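Local coordinates for protein N-acetyl-L-2,4-diaminobutyric acid deacetylase (Ruegeria pomeroyi, PDB 6TWL) that probably removes the acetyl group from N-acetyl-L-2,4-diaminobutyric acid during ectoine breakdown, as a zinc-dependent hydrolase of the succinylglutamate desuccinylase/aspartoacylase family, at residues A176-Y181 with Q243-V248; A275-G280 with G305-R310; Q167-A172 with G202-T207. All blocks are in the same frame, centred on the assembly; numbering follows the deposited sequence.

Interaction 1 of 3, residues A176-Y181 with Q243-V248; sequences AFNAPY and QLDETV
Asn178 spends both ends of its amide on the backbone of a single residue, Asp245. Its OD1 takes the amide N of Asp245 at 2.6 Å in a nearly straight bond (169° at the hydrogen), with the donor tilted a little from the carbonyl plane. Its ND2 gives back to Asp245 O at 3.0 Å; that oxygen lies close to the amide plane of Asn178, whereas ND2 sits well above the carbonyl plane of Asp245. The first torsion (chi1 -176°) swings CG to the side opposite the backbone N, the amide reaches across to the loop, and the pair of bonds fixes its rotation. Lys226 tightens the grip, since its NZ hydrogen-bonds to OD1 and forms a salt bridge with Asp245 OD2. Replacing Asn178 by an alanine would remove the amide, which would probably leave the N and O of Asp245 without these partners and Lys226 with one fewer acceptor.

Asn178, with positive phi, is where the chain leaves helix 167-177 for strand 181-184. That strand pairs in parallel with 248-251, at the edge of the main sheet within this chain, and Val248 N donates to Pro180 O at 3.0 Å to begin the ladder. Between amide and ladder stands Thr247, whose OG1 lies 2.9 Å from Ala179 O and is hydrogen-bonded to Ser182 OG. Tyr181 and Val248 project side by side from the same face of the sheet. The tyrosine CG lies anti to its carbonyl carbon (chi1 -62°), and its CD2 meets Val248 CB at 3.8 Å, the ring turned obliquely to the valine.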
loop_
_atom_site.group_PDB
_atom_site.type_symbol
_atom_site.label_atom_id
_atom_site.label_comp_id
_atom_site.label_asym_id
_atom_site.label_seq_id
_atom_site.Cartn_x
_atom_site.Cartn_y
_atom_site.Cartn_z
ATOM N N ALA A 176 -14.598 4.082 -4.524
ATOM C CA ALA A 176 -15.107 2.718 -4.586
ATOM C C ALA A 176 -14.551 1.875 -3.443
ATOM O O ALA A 176 -15.303 1.140 -2.796
ATOM C CB ALA A 176 -14.769 2.093 -5.937
ATOM N N PHE A 177 -13.245 1.989 -3.164
ATOM C CA PHE A 177 -12.647 1.243 -2.055
ATOM C C PHE A 177 -13.440 1.452 -0.772
ATOM O O PHE A 177 -13.803 0.489 -0.088
ATOM C CB PHE A 177 -11.183 1.654 -1.859
ATOM C CG PHE A 177 -10.373 0.667 -1.049
ATOM C CD1 PHE A 177 -10.403 0.689 0.338
ATOM C CD2 PHE A 177 -9.578 -0.277 -1.679
ATOM C CE1 PHE A 177 -9.658 -0.218 1.082
ATOM C CE2 PHE A 177 -8.830 -1.186 -0.942
ATOM C CZ PHE A 177 -8.872 -1.155 0.440
ATOM N N ASN A 178 -13.727 2.713 -0.439
ATOM C CA ASN A 178 -14.652 3.062 0.641
ATOM C C ASN A 178 -14.172 2.501 1.981
ATOM O O ASN A 178 -14.923 1.876 2.733
ATOM C CB ASN A 178 -16.074 2.598 0.306
ATOM C CG ASN A 178 -17.092 3.009 1.354
ATOM O OD1 ASN A 178 -17.765 2.162 1.941
ATOM N ND2 ASN A 178 -17.200 4.309 1.604
ATOM N N ALA A 179 -12.891 2.714 2.271
ATOM C CA ALA A 179 -12.371 2.472 3.601
ATOM C C ALA A 179 -12.979 3.505 4.545
ATOM O O ALA A 179 -13.541 4.507 4.097
ATOM C CB ALA A 179 -10.844 2.543 3.589
ATOM N N PRO A 180 -12.907 3.285 5.863
ATOM C CA PRO A 180 -13.461 4.288 6.791
ATOM C C PRO A 180 -12.874 5.678 6.614
ATOM O O PRO A 180 -13.518 6.659 7.006
ATOM C CB PRO A 180 -13.127 3.707 8.173
ATOM C CG PRO A 180 -13.059 2.241 7.943
ATOM C CD PRO A 180 -12.454 2.076 6.578
ATOM N N TYR A 181 -11.683 5.799 6.033
ATOM C CA TYR A 181 -11.057 7.090 5.791
ATOM C C TYR A 181 -10.551 7.146 4.357
ATOM O O TYR A 181 -10.048 6.151 3.828
ATOM C CB TYR A 181 -9.911 7.339 6.777
ATOM C CG TYR A 181 -10.368 7.388 8.215
ATOM C CD1 TYR A 181 -10.453 6.230 8.978
ATOM C CD2 TYR A 181 -10.730 8.590 8.806
ATOM C CE1 TYR A 181 -10.878 6.271 10.293
ATOM C CE2 TYR A 181 -11.156 8.641 10.119
ATOM C CZ TYR A 181 -11.227 7.479 10.858
ATOM O OH TYR A 181 -11.650 7.526 12.166
ATOM N N GLN A 243 -20.403 -2.642 -1.556
ATOM C CA GLN A 243 -20.712 -2.256 -0.185
ATOM C C GLN A 243 -20.212 -0.835 0.030
ATOM O O GLN A 243 -19.020 -0.562 -0.149
ATOM C CB GLN A 243 -20.058 -3.198 0.825
ATOM C CG GLN A 243 -20.180 -4.672 0.504
ATOM C CD GLN A 243 -19.281 -5.520 1.381
ATOM O OE1 GLN A 243 -19.449 -5.565 2.601
ATOM N NE2 GLN A 243 -18.315 -6.191 0.766
ATOM N N LEU A 244 -21.114 0.063 0.414
ATOM C CA LEU A 244 -20.762 1.452 0.679
ATOM C C LEU A 244 -21.176 1.807 2.099
ATOM O O LEU A 244 -22.366 1.765 2.432
ATOM C CB LEU A 244 -21.418 2.399 -0.327
ATOM C CG LEU A 244 -21.226 3.883 -0.001
ATOM C CD1 LEU A 244 -20.706 4.642 -1.212
ATOM C CD2 LEU A 244 -22.521 4.505 0.503
ATOM N N ASP A 245 -20.198 2.149 2.927
ATOM C CA ASP A 245 -20.423 2.653 4.269
ATOM C C ASP A 245 -19.983 4.110 4.335
ATOM O O ASP A 245 -19.617 4.723 3.325
ATOM C CB ASP A 245 -19.678 1.802 5.299
ATOM C CG ASP A 245 -20.150 0.367 5.320
ATOM O OD1 ASP A 245 -21.304 0.127 5.730
ATOM O OD2 ASP A 245 -19.362 -0.521 4.934
ATOM N N GLU A 246 -20.011 4.665 5.541
ATOM C CA GLU A 246 -19.522 6.015 5.757
ATOM C C GLU A 246 -18.019 6.082 5.530
ATOM O O GLU A 246 -17.302 5.081 5.628
ATOM C CB GLU A 246 -19.843 6.475 7.177
ATOM C CG GLU A 246 -19.664 5.380 8.224
ATOM C CD GLU A 246 -18.213 5.143 8.623
ATOM O OE1 GLU A 246 -17.941 4.104 9.260
ATOM O OE2 GLU A 246 -17.350 5.999 8.333
ATOM N N THR A 247 -17.544 7.286 5.234
ATOM C CA THR A 247 -16.119 7.530 5.111
ATOM C C THR A 247 -15.844 8.985 5.459
ATOM O O THR A 247 -16.715 9.847 5.318
ATOM C CB THR A 247 -15.629 7.215 3.701
ATOM O OG1 THR A 247 -14.199 7.316 3.654
ATOM C CG2 THR A 247 -16.257 8.190 2.733
ATOM N N VAL A 248 -14.624 9.248 5.913
ATOM C CA VAL A 248 -14.198 10.589 6.297
ATOM C C VAL A 248 -13.069 11.002 5.366
ATOM O O VAL A 248 -12.050 10.309 5.271
ATOM C CB VAL A 248 -13.753 10.648 7.766
ATOM C CG1 VAL A 248 -13.176 12.015 8.089
ATOM C CG2 VAL A 248 -14.925 10.329 8.683
#

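Interaction 2 of 3, residues A275-G280 with G305-R310; sequences APVAKG and GLVISR
Val277 faces Gly305 in an antiparallel hydrogen-bonded pair, a compact case of two backbones joined in both directions. Val277 N donates to Gly305 O at 2.7 Å, and Gly305 N returns a bond to Val277 O at 2.8 Å; each runs nearly along the C=O axis of its acceptor. One pair further on, Pro276 opposes Leu306, and a third bond, from Val307 N to Ala275 O at 3.2 Å, lies beyond it.

The side chain of Val277 can be followed outward. Its CB stands 4.1 Å from Gly305 O, and CG1, held between the backbone N and carbonyl carbon (chi1 66°), comes to 3.4 Å from the same oxygen. CG1 also meets Val307 CG2 at 4.0 Å, the two valines crossing at about a right angle. On the face of Pro276 and Leu306, leucine CD2 rests 3.5 Å from Pro276 CA.

Strand 305-311 belongs to an antiparallel sheet and pairs with 321-326 as well as with 276-277. Proline has no amide hydrogen to give, but Pro276 occupies a non-hydrogen-bonded position, so the ladder loses no bond to it; polar backbone links carry the join, with methyl contacts on both faces.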
loop_
_atom_site.group_PDB
_atom_site.type_symbol
_atom_site.label_atom_id
_atom_site.label_comp_id
_atom_site.label_asym_id
_atom_site.label_seq_id
_atom_site.Cartn_x
_atom_site.Cartn_y
_atom_site.Cartn_z
ATOM N N ALA A 275 -9.096 10.340 16.742
ATOM C CA ALA A 275 -9.825 11.312 17.548
ATOM C C ALA A 275 -9.568 12.732 17.071
ATOM O O ALA A 275 -8.484 13.036 16.563
ATOM C CB ALA A 275 -9.412 11.223 19.009
ATOM N N PRO A 276 -10.532 13.625 17.277
ATOM C CA PRO A 276 -10.333 15.016 16.872
ATOM C C PRO A 276 -9.276 15.681 17.734
ATOM O O PRO A 276 -9.099 15.353 18.910
ATOM C CB PRO A 276 -11.710 15.648 17.091
ATOM C CG PRO A 276 -12.296 14.850 18.209
ATOM C CD PRO A 276 -11.801 13.441 18.007
ATOM N N VAL A 277 -8.563 16.627 17.135
ATOM C CA VAL A 277 -7.512 17.337 17.854
ATOM C C VAL A 277 -7.423 18.755 17.309
ATOM O O VAL A 277 -7.487 18.972 16.095
ATOM C CB VAL A 277 -6.162 16.586 17.773
ATOM C CG1 VAL A 277 -5.619 16.546 16.349
ATOM C CG2 VAL A 277 -5.149 17.195 18.723
ATOM N N ALA A 278 -7.322 19.724 18.214
ATOM C CA ALA A 278 -7.168 21.123 17.855
ATOM C C ALA A 278 -5.703 21.520 17.965
ATOM O O ALA A 278 -4.935 20.922 18.724
ATOM C CB ALA A 278 -8.020 22.022 18.756
ATOM N N LYS A 279 -5.318 22.523 17.178
ATOM C CA LYS A 279 -3.964 23.054 17.246
ATOM C C LYS A 279 -3.627 23.454 18.676
ATOM O O LYS A 279 -4.340 24.244 19.299
ATOM C CB LYS A 279 -3.829 24.254 16.306
ATOM C CG LYS A 279 -2.499 24.985 16.393
ATOM C CD LYS A 279 -2.439 26.119 15.381
ATOM C CE LYS A 279 -1.391 27.151 15.757
ATOM N NZ LYS A 279 -1.453 28.350 14.877
ATOM N N GLY A 280 -2.544 22.883 19.199
ATOM C CA GLY A 280 -2.104 23.139 20.551
ATOM C C GLY A 280 -2.394 22.025 21.538
ATOM O O GLY A 280 -1.799 22.012 22.622
ATOM N N GLY A 305 -7.482 18.780 13.304
ATOM C CA GLY A 305 -7.931 17.701 12.438
ATOM C C GLY A 305 -8.094 16.413 13.233
ATOM O O GLY A 305 -8.467 16.437 14.406
ATOM N N LEU A 306 -7.802 15.299 12.565
ATOM C CA LEU A 306 -7.921 13.970 13.147
ATOM C C LEU A 306 -6.553 13.305 13.189
ATOM O O LEU A 306 -5.802 13.355 12.210
ATOM C CB LEU A 306 -8.887 13.095 12.339
ATOM C CG LEU A 306 -10.341 13.549 12.212
ATOM C CD1 LEU A 306 -11.170 12.484 11.515
ATOM C CD2 LEU A 306 -10.924 13.866 13.571
ATOM N N VAL A 307 -6.232 12.679 14.319
ATOM C CA VAL A 307 -5.006 11.889 14.409
ATOM C C VAL A 307 -5.184 10.656 13.529
ATOM O O VAL A 307 -6.027 9.799 13.807
ATOM C CB VAL A 307 -4.681 11.501 15.857
ATOM C CG1 VAL A 307 -3.210 11.120 15.984
ATOM C CG2 VAL A 307 -5.019 12.640 16.796
ATOM N N ILE A 308 -4.401 10.571 12.456
ATOM C CA ILE A 308 -4.514 9.480 11.495
ATOM C C ILE A 308 -3.342 8.517 11.561
ATOM O O ILE A 308 -3.413 7.437 10.950
ATOM C CB ILE A 308 -4.679 10.016 10.058
ATOM C CG1 ILE A 308 -3.490 10.902 9.681
ATOM C CG2 ILE A 308 -5.970 10.801 9.937
ATOM C CD1 ILE A 308 -3.258 11.009 8.188
ATOM N N SER A 309 -2.275 8.863 12.274
ATOM C CA SER A 309 -1.121 7.992 12.423
ATOM C C SER A 309 -0.443 8.298 13.749
ATOM O O SER A 309 -0.519 9.422 14.254
ATOM C CB SER A 309 -0.125 8.165 11.274
ATOM O OG SER A 309 0.813 7.105 11.258
ATOM N N ARG A 310 0.221 7.288 14.306
ATOM C CA ARG A 310 0.901 7.442 15.584
ATOM C C ARG A 310 2.075 6.480 15.655
ATOM O O ARG A 310 2.046 5.397 15.063
ATOM C CB ARG A 310 -0.047 7.191 16.763
ATOM C CG ARG A 310 -0.759 5.846 16.720
ATOM C CD ARG A 310 -1.077 5.329 18.118
ATOM N NE ARG A 310 0.126 5.152 18.927
ATOM C CZ ARG A 310 0.192 4.380 20.008
ATOM N NH1 ARG A 310 -0.876 3.708 20.415
ATOM N NH2 ARG A 310 1.330 4.279 20.681
#

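Interaction 3 of 3, residues Q167-A172 with G202-T207; sequences QAACFA and GKVLVT
Cys170 lays its sulfur against the backbone of strand 204-209, a worked example of a helix packing on a sheet through small residues. SG sits 3.7 Å from Leu205 N and 3.8 Å from Val204 CA, so the sulfur touches the main chain more closely than it does any side chain of the strand. The torsion explains this: with SG anti to the carbonyl carbon (chi1 -54°), the thiol lies beside its own backbone N and sits in the plane of the Val204-Leu205 peptide, at the edge that carries Leu205 N, away from the carbonyl oxygen, while the cysteine CB comes to 3.9 Å from Leu205 O.

Val204 answers from the strand with both methyls. CG1, anti to the backbone N (chi1 177°), fits against the helix backbone, 3.9 Å from Ala169 O. CG2 turns to the methyl of Ala169 and meets its CB at 3.7 Å. The backbones approach to 5.0 Å between Cys170 CA and Val204 CA, a spacing that small groups on the helix permit.

This tight part is short. Around Cys170 the contact is buried and sulfur-to-backbone; toward Ala169 it becomes a single methyl-to-methyl touch between partly exposed residues. Lys203, also partly exposed, points away from the helix, and its NZ instead hydrogen-bonds to the carbonyls of Pro135 and Ala137. Within the strand, Leu205 turns its side chain from helix 167-177 toward Val198 and Glu199 of helix 194-201.

The axes of 167-172 and 204-207 pass 7.2 Å apart at 36°, with strand 204-209 flanked in the sheet by 139-142 and 155-158. The Leu205 side chain is about 7 Å from that of the zinc ligand His144. Such helix-on-sheet layering is that of the alpha/beta catalytic domain of the aspartoacylase family.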
loop_
_atom_site.group_PDB
_atom_site.type_symbol
_atom_site.label_atom_id
_atom_site.label_comp_id
_atom_site.label_asym_id
_atom_site.label_seq_id
_atom_site.Cartn_x
_atom_site.Cartn_y
_atom_site.Cartn_z
ATOM N N GLN A 167 -6.993 12.048 -12.581
ATOM C CA GLN A 167 -7.280 12.211 -11.162
ATOM C C GLN A 167 -8.710 11.821 -10.824
ATOM O O GLN A 167 -8.967 11.236 -9.765
ATOM C CB GLN A 167 -7.025 13.651 -10.755
ATOM C CG GLN A 167 -8.037 14.665 -11.270
ATOM C CD GLN A 167 -7.679 15.140 -12.642
ATOM O OE1 GLN A 167 -6.516 15.098 -13.018
ATOM N NE2 GLN A 167 -8.668 15.594 -13.404
ATOM N N ALA A 168 -9.659 12.159 -11.698
ATOM C CA ALA A 168 -11.042 11.781 -11.453
ATOM C C ALA A 168 -11.201 10.269 -11.449
ATOM O O ALA A 168 -12.066 9.738 -10.746
ATOM C CB ALA A 168 -11.954 12.421 -12.499
ATOM N N ALA A 169 -10.360 9.561 -12.206
ATOM C CA ALA A 169 -10.434 8.104 -12.234
ATOM C C ALA A 169 -9.861 7.493 -10.961
ATOM O O ALA A 169 -10.430 6.539 -10.414
ATOM C CB ALA A 169 -9.707 7.571 -13.469
ATOM N N CYS A 170 -8.724 8.017 -10.486
ATOM C CA CYS A 170 -8.146 7.561 -9.223
ATOM C C CYS A 170 -9.053 7.885 -8.041
ATOM O O CYS A 170 -9.332 7.019 -7.205
ATOM C CB CYS A 170 -6.762 8.170 -9.007
ATOM S SG CYS A 170 -5.616 7.903 -10.355
ATOM N N PHE A 171 -9.472 9.152 -7.920
ATOM C CA PHE A 171 -10.426 9.532 -6.880
ATOM C C PHE A 171 -11.624 8.596 -6.876
ATOM O O PHE A 171 -12.111 8.201 -5.812
ATOM C CB PHE A 171 -10.889 10.984 -7.067
ATOM C CG PHE A 171 -11.857 11.447 -5.998
ATOM C CD1 PHE A 171 -11.395 11.841 -4.750
ATOM C CD2 PHE A 171 -13.227 11.470 -6.227
ATOM C CE1 PHE A 171 -12.277 12.253 -3.753
ATOM C CE2 PHE A 171 -14.117 11.883 -5.233
ATOM C CZ PHE A 171 -13.638 12.274 -3.995
ATOM N N ALA A 172 -12.105 8.219 -8.064
ATOM C CA ALA A 172 -13.254 7.324 -8.155
ATOM C C ALA A 172 -12.915 5.925 -7.655
ATOM O O ALA A 172 -13.738 5.284 -6.993
ATOM C CB ALA A 172 -13.762 7.272 -9.595
ATOM N N GLY A 202 0.584 7.643 -15.601
ATOM C CA GLY A 202 -0.784 8.078 -15.780
ATOM C C GLY A 202 -1.820 7.019 -15.506
ATOM O O GLY A 202 -2.952 7.138 -15.983
ATOM N N LYS A 203 -1.476 5.987 -14.748
ATOM C CA LYS A 203 -2.402 4.896 -14.501
ATOM C C LYS A 203 -3.272 5.187 -13.287
ATOM O O LYS A 203 -2.939 6.005 -12.425
ATOM C CB LYS A 203 -1.647 3.584 -14.298
ATOM C CG LYS A 203 -0.757 3.217 -15.462
ATOM C CD LYS A 203 -1.565 2.535 -16.546
ATOM C CE LYS A 203 -0.677 2.007 -17.656
ATOM N NZ LYS A 203 -1.450 1.197 -18.637
ATOM N N VAL A 204 -4.408 4.501 -13.234
ATOM C CA VAL A 204 -5.288 4.565 -12.075
ATOM C C VAL A 204 -4.631 3.780 -10.949
ATOM O O VAL A 204 -4.371 2.580 -11.084
ATOM C CB VAL A 204 -6.679 4.008 -12.403
ATOM C CG1 VAL A 204 -7.557 4.002 -11.161
ATOM C CG2 VAL A 204 -7.317 4.810 -13.521
ATOM N N LEU A 205 -4.351 4.460 -9.842
ATOM C CA LEU A 205 -3.677 3.870 -8.697
ATOM C C LEU A 205 -4.459 4.205 -7.437
ATOM O O LEU A 205 -4.795 5.370 -7.206
ATOM C CB LEU A 205 -2.239 4.392 -8.578
ATOM C CG LEU A 205 -1.490 4.084 -7.279
ATOM C CD1 LEU A 205 -1.097 2.622 -7.241
ATOM C CD2 LEU A 205 -0.272 4.984 -7.123
ATOM N N VAL A 206 -4.772 3.187 -6.638
ATOM C CA VAL A 206 -5.223 3.386 -5.266
ATOM C C VAL A 206 -4.241 2.678 -4.345
ATOM O O VAL A 206 -3.894 1.512 -4.571
ATOM C CB VAL A 206 -6.671 2.905 -5.030
ATOM C CG1 VAL A 206 -6.871 1.456 -5.461
ATOM C CG2 VAL A 206 -7.056 3.095 -3.556
ATOM N N THR A 207 -3.764 3.403 -3.341
ATOM C CA THR A 207 -2.883 2.880 -2.314
ATOM C C THR A 207 -3.630 2.885 -0.989
ATOM O O THR A 207 -4.689 3.503 -0.857
ATOM C CB THR A 207 -1.606 3.713 -2.205
ATOM O OG1 THR A 207 -1.955 5.059 -1.849
ATOM C CG2 THR A 207 -0.876 3.727 -3.534
#

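Helix 167-177 ties two of the contacts together: interaction 3 packs its first turns on strand 204-209, and interaction 1 begins where the helix ends, the two centres 16 Å apart. Interaction 1 then meets interaction 2 through Leu306, whose CD1 lies 4.0 Å from Val248 CG1 and 4.1 Å from Tyr181 CE2, so the edge of the main sheet touches the antiparallel sheet of 305-311. Interactions 2 and 3 stay separate, about 12 Å between nearest atoms. The zinc ligands lie nearer interactions 1 and 3, with the Tyr181 side chain about 9 Å from that of Glu209, whereas interaction 2 is remote from the metal site, which is empty in this apo model.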